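Local atomic coordinates of BPH (Thiobacillus denitrificans, PDB entry 5OVS), a protein that probably hydrolyses peptide bonds as a bacterial proteasome homologue that assembles into a tetradecameric double ring. Residues Leu71-Val74 with Ala75-Phe78. Sequence-based numbering, arbitrary orientation.
Sequences LDSV and ARIF
Ile77 N bonds to Ser73 O at 2.9 Å and Phe78 N to Val74 O at 2.9 Å, so the first turn of helix 74-91 closes with regular i to i+4 backbone bonds. Ser73 is the N-cap of this helix. Ser73 OG accepts from Arg76 N at 3.0 Å with an N-H...O angle of 153°, a serine N-cap bonding to the amide three residues further along the chain. A chi1 of 82° puts Ser73 OG between its own backbone N and carbonyl carbon, which brings it to the amide of Arg76.

The Arg76 side chain runs back past the cap. Arg76 CG passes 3.3 Å from Ser73 OG, and the chain stays extended from CG to NE until it reaches Asp72. There Arg76 NH1 makes a salt bridge to Asp72 OD1 at 2.7 Å. NH1 comes from the syn side of the carboxylate, and the two flat groups are turned 43° against each other. The other oxygen, Asp72 OD2, is in a salt bridge with Arg117. The carboxylate is therefore gripped by two arginines, which probably favours its charged form. An acidic group just before the helix N-terminus would also suit the helix dipole.

On the buried side, Ile77 points toward the loop, and Ile77 CG1 meets Leu71 CB at 4.1 Å. Leu71 and Ile77 both pack on Ile113, and Ile77 also touches Phe120 and Val122, so the start of helix 74-91 packs on the five-stranded sheet, part of the proteasome-type sandwich. Val74 and Phe78 meet Leu56 and Ile57 of a second subunit. Ile77 CG1 lies 3.2 Å from Ser73 O, the carbonyl oxygen that Ile77 N binds.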
loop_
_atom_site.group_PDB
_atom_site.type_symbol
_atom_site.label_atom_id
_atom_site.label_comp_id
_atom_site.label_asym_id
_atom_site.label_seq_id
_atom_site.Cartn_x
_atom_site.Cartn_y
_atom_site.Cartn_z
ATOM N N LEU K 71 40.893 -16.109 17.778
ATOM C CA LEU K 71 40.344 -15.421 16.598
ATOM C C LEU K 71 41.454 -15.284 15.561
ATOM O O LEU K 71 41.730 -14.189 15.096
ATOM C CB LEU K 71 39.828 -14.030 16.997
ATOM C CG LEU K 71 38.731 -13.963 18.058
ATOM C CD1 LEU K 71 38.519 -12.545 18.571
ATOM C CD2 LEU K 71 37.435 -14.542 17.525
ATOM N N ASP K 72 42.111 -16.395 15.226
ATOM C CA ASP K 72 43.300 -16.359 14.369
ATOM C C ASP K 72 43.227 -17.269 13.151
ATOM O O ASP K 72 44.244 -17.537 12.512
ATOM C CB ASP K 72 44.559 -16.658 15.187
ATOM C CG ASP K 72 44.470 -17.958 15.990
ATOM O OD1 ASP K 72 43.594 -18.819 15.756
ATOM O OD2 ASP K 72 45.315 -18.108 16.884
ATOM N N SER K 73 42.027 -17.735 12.822
ATOM C CA SER K 73 41.762 -18.313 11.504
ATOM C C SER K 73 40.330 -18.000 11.070
ATOM O O SER K 73 39.475 -17.692 11.905
ATOM C CB SER K 73 41.949 -19.815 11.544
ATOM O OG SER K 73 40.778 -20.427 12.048
ATOM N N VAL K 74 40.074 -18.093 9.767
ATOM C CA VAL K 74 38.744 -17.868 9.205
ATOM C C VAL K 74 37.705 -18.818 9.828
ATOM O O VAL K 74 36.644 -18.373 10.289
ATOM C CB VAL K 74 38.774 -18.010 7.661
ATOM C CG1 VAL K 74 37.379 -18.146 7.070
ATOM C CG2 VAL K 74 39.481 -16.820 7.038
ATOM N N ALA K 75 38.021 -20.111 9.875
ATOM C CA ALA K 75 37.118 -21.121 10.454
ATOM C C ALA K 75 36.842 -20.909 11.947
ATOM O O ALA K 75 35.737 -21.194 12.430
ATOM C CB ALA K 75 37.660 -22.522 10.226
ATOM N N ARG K 76 37.835 -20.414 12.675
ATOM C CA ARG K 76 37.658 -20.151 14.107
ATOM C C ARG K 76 36.834 -18.903 14.348
ATOM O O ARG K 76 36.035 -18.853 15.272
ATOM C CB ARG K 76 39.003 -20.018 14.816
ATOM C CG ARG K 76 39.698 -21.345 15.030
ATOM C CD ARG K 76 41.108 -21.153 15.574
ATOM N NE ARG K 76 41.860 -22.405 15.610
ATOM C CZ ARG K 76 43.149 -22.504 15.932
ATOM N NH1 ARG K 76 43.858 -21.419 16.242
ATOM N NH2 ARG K 76 43.738 -23.695 15.932
ATOM N N ILE K 77 37.043 -17.891 13.524
ATOM C CA ILE K 77 36.288 -16.652 13.649
ATOM C C ILE K 77 34.838 -16.900 13.262
ATOM O O ILE K 77 33.924 -16.418 13.924
ATOM C CB ILE K 77 36.892 -15.514 12.791
ATOM C CG1 ILE K 77 38.284 -15.141 13.319
ATOM C CG2 ILE K 77 35.978 -14.283 12.789
ATOM C CD1 ILE K 77 39.135 -14.382 12.324
ATOM N N PHE K 78 34.614 -17.663 12.205
ATOM C CA PHE K 78 33.244 -17.940 11.803
ATOM C C PHE K 78 32.451 -18.632 12.914
ATOM O O PHE K 78 31.308 -18.294 13.194
ATOM C CB PHE K 78 33.180 -18.809 10.557
ATOM C CG PHE K 78 31.802 -19.281 10.276
ATOM C CD1 PHE K 78 30.838 -18.377 9.854
ATOM C CD2 PHE K 78 31.436 -20.585 10.533
ATOM C CE1 PHE K 78 29.536 -18.779 9.640
ATOM C CE2 PHE K 78 30.138 -20.998 10.324
ATOM C CZ PHE K 78 29.184 -20.094 9.876
#